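Local coordinates for ABC transporter substrate-binding protein (Streptococcus pneumoniae, PDB 4OHN) that binds histidine and probably delivers it to an ABC transporter for uptake into the cell, at residues 98-112 with 196-210. Residues are numbered along the deposited sequence; the frame is centred on the assembly and turned at random. Where two conformers were deposited one is given.
Sequences SNSYMKNEQVLVTKK and YNVFTVGLETEAFAV. With ACT (acetate ion), chain C.
N104 lies over one face of the F208 ring, its CB 3.9 Å from the ring centroid. The N104 amide leans across the rim of that ring, with the two planes 29° apart. With CG opposite the main-chain N (chi1 -180°), the amide is laid along the ring rim and ND2 reaches on to E206. There N104 ND2 donates to E206 OE1, 3.1 Å away and nearly along the carboxylate C-O axis. Q106 NE2 gives E206 OE1 a shorter bond of 2.8 Å, from above the carboxylate plane. Both donors approach from the same face, and S86 also bonds to OE1, while S134 bonds to OE2. The carboxylate is therefore gripped at both oxygens.

M102 runs alongside F208 in a Met-aromatic contact, its SD 3.9 Å from F208 CD2. Y101 turns its ring face to F208 CB, and a water links its hydroxyl to A209 O. At the end of this half, S98 OG accepts the V210 amide.

Antiparallel backbone pairing resumes beyond the 201-205 loop. Here the F199 ring folds back over L108: L108 CB stands 4.1 Å from the ring centroid, over the face. F199 CG occupies the position between backbone N and carbonyl carbon (chi1 54°), which swings the ring toward L108. At the far end K112 NZ reaches Y196 O at 3.0 Å and also bonds N197 OD1.

The bound histidine touches F208. S86 and S134, which bond E206, and D179, which touches it and takes a weak hydrogen bond from N104, also belong to that pocket. Two segments that pass from one lobe to the other, paired antiparallel in each lobe and interrupted where they cross over, are characteristic of the interlobe hinge of the periplasmic-binding-protein fold.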
loop_
_atom_site.group_PDB
_atom_site.type_symbol
_atom_site.label_atom_id
_atom_site.label_comp_id
_atom_site.label_asym_id
_atom_site.label_seq_id
_atom_site.Cartn_x
_atom_site.Cartn_y
_atom_site.Cartn_z
ATOM N N SER A 98 -5.858 6.870 10.483
ATOM C CA SER A 98 -6.720 5.967 11.248
ATOM C C SER A 98 -5.862 4.995 12.050
ATOM O O SER A 98 -4.642 4.914 11.893
ATOM C CB SER A 98 -7.624 5.161 10.318
ATOM O OG SER A 98 -6.873 4.200 9.578
ATOM N N ASN A 99 -6.514 4.230 12.911
ATOM C CA ASN A 99 -5.894 3.039 13.458
ATOM C C ASN A 99 -5.427 2.145 12.295
ATOM O O ASN A 99 -6.019 2.124 11.217
ATOM C CB ASN A 99 -6.874 2.261 14.343
ATOM C CG ASN A 99 -7.080 2.895 15.671
ATOM O OD1 ASN A 99 -6.321 3.741 16.098
ATOM N ND2 ASN A 99 -8.094 2.448 16.371
ATOM N N SER A 100 -4.367 1.392 12.532
ATOM C CA SER A 100 -3.876 0.468 11.525
ATOM C C SER A 100 -4.750 -0.788 11.450
ATOM O O SER A 100 -5.283 -1.253 12.457
ATOM C CB SER A 100 -2.413 0.123 11.791
ATOM O OG SER A 100 -1.591 1.283 11.693
ATOM N N TYR A 101 -4.883 -1.352 10.254
ATOM C CA TYR A 101 -5.792 -2.485 10.049
ATOM C C TYR A 101 -5.127 -3.751 9.555
ATOM O O TYR A 101 -5.785 -4.784 9.474
ATOM C CB TYR A 101 -6.970 -2.092 9.142
ATOM C CG TYR A 101 -6.568 -1.631 7.776
ATOM C CD1 TYR A 101 -6.370 -2.531 6.750
ATOM C CD2 TYR A 101 -6.358 -0.280 7.508
ATOM C CE1 TYR A 101 -5.983 -2.105 5.483
ATOM C CE2 TYR A 101 -5.964 0.148 6.247
ATOM C CZ TYR A 101 -5.770 -0.768 5.256
ATOM O OH TYR A 101 -5.397 -0.382 3.984
ATOM N N MET A 102 -3.845 -3.676 9.180
ATOM C CA MET A 102 -3.088 -4.810 8.609
ATOM C C MET A 102 -1.569 -4.604 8.758
ATOM O O MET A 102 -1.071 -3.505 8.516
ATOM C CB MET A 102 -3.436 -4.948 7.116
ATOM C CG MET A 102 -2.920 -6.219 6.433
ATOM S SD MET A 102 -3.335 -6.346 4.669
ATOM C CE MET A 102 -5.107 -6.136 4.668
ATOM N N LYS A 103 -0.824 -5.652 9.119
ATOM C CA LYS A 103 0.629 -5.578 9.091
ATOM C C LYS A 103 1.138 -5.775 7.673
ATOM O O LYS A 103 0.486 -6.380 6.829
ATOM C CB LYS A 103 1.247 -6.643 10.000
ATOM C CG LYS A 103 0.761 -6.565 11.446
ATOM C CD LYS A 103 0.995 -5.185 12.046
ATOM C CE LYS A 103 0.501 -5.106 13.477
ATOM N NZ LYS A 103 0.931 -3.843 14.131
ATOM N N ASN A 104 2.352 -5.292 7.428
ATOM C CA ASN A 104 2.994 -5.459 6.138
ATOM C C ASN A 104 4.492 -5.446 6.343
ATOM O O ASN A 104 4.977 -4.961 7.369
ATOM C CB ASN A 104 2.567 -4.325 5.212
ATOM C CG ASN A 104 3.185 -4.415 3.828
ATOM O OD1 ASN A 104 3.084 -5.456 3.123
ATOM N ND2 ASN A 104 3.911 -3.355 3.468
ATOM N N GLU A 105 5.219 -6.016 5.396
ATOM C CA GLU A 105 6.672 -6.015 5.428
ATOM C C GLU A 105 7.191 -5.680 4.059
ATOM O O GLU A 105 6.559 -5.989 3.062
ATOM C CB GLU A 105 7.228 -7.373 5.852
ATOM C CG GLU A 105 6.817 -7.811 7.264
ATOM C CD GLU A 105 5.386 -8.347 7.350
ATOM O OE1 GLU A 105 4.992 -9.180 6.502
ATOM O OE2 GLU A 105 4.654 -7.945 8.279
ATOM N N GLN A 106 8.316 -4.991 4.021
ATOM C CA GLN A 106 9.045 -4.763 2.785
ATOM C C GLN A 106 9.953 -5.957 2.526
ATOM O O GLN A 106 10.675 -6.442 3.416
ATOM C CB GLN A 106 9.820 -3.457 2.848
ATOM C CG GLN A 106 8.937 -2.216 3.058
ATOM C CD GLN A 106 8.052 -1.917 1.871
ATOM O OE1 GLN A 106 8.479 -2.009 0.718
ATOM N NE2 GLN A 106 6.802 -1.575 2.140
ATOM N N VAL A 107 9.870 -6.481 1.325
ATOM C CA VAL A 107 10.665 -7.643 0.930
ATOM C C VAL A 107 11.446 -7.314 -0.330
ATOM O O VAL A 107 11.142 -6.370 -1.073
ATOM C CB VAL A 107 9.793 -8.899 0.655
ATOM C CG1 VAL A 107 9.178 -9.444 1.966
ATOM C CG2 VAL A 107 8.720 -8.633 -0.358
ATOM N N LEU A 108 12.518 -8.069 -0.561
ATOM C CA LEU A 108 13.138 -8.148 -1.863
ATOM C C LEU A 108 12.572 -9.303 -2.645
ATOM O O LEU A 108 12.304 -10.392 -2.096
ATOM C CB LEU A 108 14.645 -8.328 -1.762
ATOM C CG LEU A 108 15.511 -7.116 -1.473
ATOM C CD1 LEU A 108 16.976 -7.497 -1.566
ATOM C CD2 LEU A 108 15.174 -5.973 -2.427
ATOM N N VAL A 109 12.400 -9.051 -3.931
ATOM C CA VAL A 109 12.028 -10.086 -4.894
ATOM C C VAL A 109 13.156 -10.188 -5.930
ATOM O O VAL A 109 13.576 -9.181 -6.503
ATOM C CB VAL A 109 10.677 -9.800 -5.574
ATOM C CG1 VAL A 109 10.322 -10.892 -6.577
ATOM C CG2 VAL A 109 9.573 -9.696 -4.523
ATOM N N THR A 110 13.649 -11.412 -6.155
ATOM C CA THR A 110 14.694 -11.680 -7.144
ATOM C C THR A 110 14.261 -12.886 -7.959
ATOM O O THR A 110 13.449 -13.704 -7.505
ATOM C CB THR A 110 16.051 -11.994 -6.486
ATOM O OG1 THR A 110 15.915 -13.193 -5.705
ATOM C CG2 THR A 110 16.514 -10.841 -5.601
ATOM N N LYS A 111 14.779 -13.032 -9.170
ATOM C CA LYS A 111 14.561 -14.284 -9.898
ATOM C C LYS A 111 15.240 -15.436 -9.183
ATOM O O LYS A 111 16.358 -15.289 -8.680
ATOM C CB LYS A 111 15.160 -14.213 -11.292
ATOM C CG LYS A 111 14.425 -13.355 -12.260
ATOM C CD LYS A 111 15.027 -13.542 -13.646
ATOM C CE LYS A 111 14.149 -13.023 -14.729
ATOM N NZ LYS A 111 14.806 -13.162 -16.060
ATOM N N LYS A 112 14.635 -16.619 -9.192
ATOM C CA LYS A 112 15.340 -17.766 -8.610
ATOM C C LYS A 112 16.637 -18.036 -9.337
ATOM O O LYS A 112 17.596 -18.494 -8.737
ATOM C CB LYS A 112 14.457 -19.004 -8.588
ATOM C CG LYS A 112 13.336 -18.919 -7.565
ATOM C CD LYS A 112 12.689 -20.281 -7.332
ATOM C CE LYS A 112 11.413 -20.208 -6.514
ATOM N NZ LYS A 112 11.671 -19.731 -5.121
ATOM N N TYR A 196 10.434 -16.979 -8.538
ATOM C CA TYR A 196 11.024 -15.849 -7.789
ATOM C C TYR A 196 11.271 -16.201 -6.329
ATOM O O TYR A 196 10.591 -17.040 -5.754
ATOM C CB TYR A 196 10.096 -14.604 -7.873
ATOM C CG TYR A 196 9.984 -14.066 -9.275
ATOM C CD1 TYR A 196 9.000 -14.503 -10.138
ATOM C CD2 TYR A 196 10.920 -13.160 -9.770
ATOM C CE1 TYR A 196 8.953 -14.048 -11.448
ATOM C CE2 TYR A 196 10.881 -12.700 -11.052
ATOM C CZ TYR A 196 9.915 -13.151 -11.898
ATOM O OH TYR A 196 9.903 -12.685 -13.195
ATOM N N ASN A 197 12.274 -15.545 -5.751
ATOM C CA ASN A 197 12.505 -15.540 -4.310
ATOM C C ASN A 197 11.914 -14.279 -3.713
ATOM O O ASN A 197 12.030 -13.214 -4.316
ATOM C CB ASN A 197 14.005 -15.572 -4.014
ATOM C CG ASN A 197 14.670 -16.831 -4.483
ATOM O OD1 ASN A 197 14.118 -17.931 -4.348
ATOM N ND2 ASN A 197 15.864 -16.697 -5.042
ATOM N N VAL A 198 11.294 -14.402 -2.555
ATOM C CA VAL A 198 10.663 -13.287 -1.855
ATOM C C VAL A 198 11.122 -13.366 -0.417
ATOM O O VAL A 198 10.862 -14.366 0.258
ATOM C CB VAL A 198 9.111 -13.412 -1.910
ATOM C CG1 VAL A 198 8.460 -12.210 -1.236
ATOM C CG2 VAL A 198 8.610 -13.553 -3.365
ATOM N N PHE A 199 11.833 -12.350 0.072
ATOM C CA PHE A 199 12.402 -12.446 1.407
ATOM C C PHE A 199 12.592 -11.089 2.060
ATOM O O PHE A 199 12.881 -10.095 1.403
ATOM C CB PHE A 199 13.739 -13.211 1.376
ATOM C CG PHE A 199 14.736 -12.646 0.399
ATOM C CD1 PHE A 199 14.705 -13.017 -0.944
ATOM C CD2 PHE A 199 15.716 -11.759 0.816
ATOM C CE1 PHE A 199 15.601 -12.491 -1.853
ATOM C CE2 PHE A 199 16.616 -11.238 -0.099
ATOM C CZ PHE A 199 16.563 -11.614 -1.421
ATOM N N THR A 200 12.425 -11.044 3.375
ATOM C CA THR A 200 12.676 -9.811 4.115
ATOM C C THR A 200 14.181 -9.594 4.243
ATOM O O THR A 200 14.985 -10.495 4.109
ATOM C CB THR A 200 11.957 -9.807 5.471
ATOM O OG1 THR A 200 12.348 -10.967 6.195
ATOM C CG2 THR A 200 10.414 -9.778 5.320
ATOM N N VAL A 201 14.551 -8.340 4.516
ATOM C CA VAL A 201 15.938 -7.911 4.545
ATOM C C VAL A 201 16.243 -7.064 5.775
ATOM O O VAL A 201 17.215 -6.309 5.820
ATOM C CB VAL A 201 16.323 -7.149 3.258
ATOM C CG1 VAL A 201 16.311 -8.097 2.043
ATOM C CG2 VAL A 201 15.429 -5.956 3.037
ATOM N N GLY A 202 15.429 -7.211 6.807
ATOM C CA GLY A 202 15.724 -6.619 8.095
ATOM C C GLY A 202 15.170 -5.226 8.295
ATOM O O GLY A 202 15.563 -4.548 9.253
ATOM N N LEU A 203 14.276 -4.774 7.423
ATOM C CA LEU A 203 13.560 -3.524 7.668
ATOM C C LEU A 203 12.507 -3.789 8.722
ATOM O O LEU A 203 12.080 -4.920 8.916
ATOM C CB LEU A 203 12.945 -3.002 6.380
ATOM C CG LEU A 203 13.977 -2.656 5.320
ATOM C CD1 LEU A 203 13.325 -2.416 3.986
ATOM C CD2 LEU A 203 14.816 -1.442 5.746
ATOM N N GLU A 204 12.121 -2.762 9.470
ATOM C CA GLU A 204 11.113 -2.999 10.486
ATOM C C GLU A 204 9.747 -3.169 9.835
ATOM O O GLU A 204 9.466 -2.600 8.783
ATOM C CB GLU A 204 11.085 -1.913 11.561
ATOM C CG GLU A 204 10.292 -2.327 12.803
ATOM C CD GLU A 204 10.679 -3.709 13.311
ATOM O OE1 GLU A 204 11.867 -3.907 13.645
ATOM O OE2 GLU A 204 9.804 -4.604 13.353
ATOM N N THR A 205 8.881 -3.935 10.471
ATOM C CA THR A 205 7.549 -4.124 9.936
ATOM C C THR A 205 6.825 -2.787 9.751
ATOM O O THR A 205 7.136 -1.781 10.395
ATOM C CB THR A 205 6.720 -5.036 10.843
ATOM O OG1 THR A 205 6.672 -4.481 12.162
ATOM C CG2 THR A 205 7.339 -6.422 10.898
ATOM N N GLU A 206 5.879 -2.791 8.823
ATOM C CA GLU A 206 4.977 -1.683 8.619
ATOM C C GLU A 206 3.560 -2.116 9.049
ATOM O O GLU A 206 3.269 -3.301 9.282
ATOM C CB GLU A 206 4.958 -1.254 7.134
ATOM C CG GLU A 206 6.250 -0.556 6.604
ATOM C CD GLU A 206 6.188 -0.205 5.118
ATOM O OE1 GLU A 206 5.324 -0.776 4.435
ATOM O OE2 GLU A 206 6.984 0.642 4.636
ATOM N N ALA A 207 2.690 -1.125 9.151
ATOM C CA ALA A 207 1.255 -1.343 9.197
ATOM C C ALA A 207 0.576 -0.397 8.227
ATOM O O ALA A 207 1.013 0.732 8.018
ATOM C CB ALA A 207 0.720 -1.149 10.589
ATOM N N PHE A 208 -0.506 -0.885 7.642
ATOM C CA PHE A 208 -1.345 -0.092 6.768
ATOM C C PHE A 208 -2.404 0.632 7.583
ATOM O O PHE A 208 -2.975 0.089 8.536
ATOM C CB PHE A 208 -2.085 -0.989 5.773
ATOM C CG PHE A 208 -1.212 -1.691 4.748
ATOM C CD1 PHE A 208 0.004 -1.187 4.330
ATOM C CD2 PHE A 208 -1.681 -2.852 4.137
ATOM C CE1 PHE A 208 0.747 -1.842 3.362
ATOM C CE2 PHE A 208 -0.938 -3.496 3.174
ATOM C CZ PHE A 208 0.272 -2.995 2.786
ATOM N N ALA A 209 -2.685 1.868 7.203
ATOM C CA ALA A 209 -3.747 2.651 7.809
ATOM C C ALA A 209 -4.312 3.571 6.725
ATOM O O ALA A 209 -3.855 3.591 5.577
ATOM C CB ALA A 209 -3.220 3.453 9.007
ATOM N N VAL A 210 -5.326 4.349 7.092
ATOM C CA VAL A 210 -5.981 5.266 6.179
ATOM C C VAL A 210 -5.501 6.674 6.459
ATOM O O VAL A 210 -5.525 7.111 7.609
ATOM C CB VAL A 210 -7.511 5.189 6.333
ATOM C CG1 VAL A 210 -8.189 6.054 5.276
ATOM C CG2 VAL A 210 -7.990 3.743 6.224
HETATM C C ACT C . 6.873 -11.485 -13.487
HETATM O O ACT C . 7.508 -12.419 -14.034
HETATM O OXT ACT C . 5.701 -11.292 -13.891
HETATM C CH3 ACT C . 7.504 -10.675 -12.407
HETATM O O HOH W 1 -4.397 2.100 3.251
HETATM O O HOH W 2 12.633 -6.401 5.253
HETATM O O HOH W 3 17.527 -18.924 -6.012
#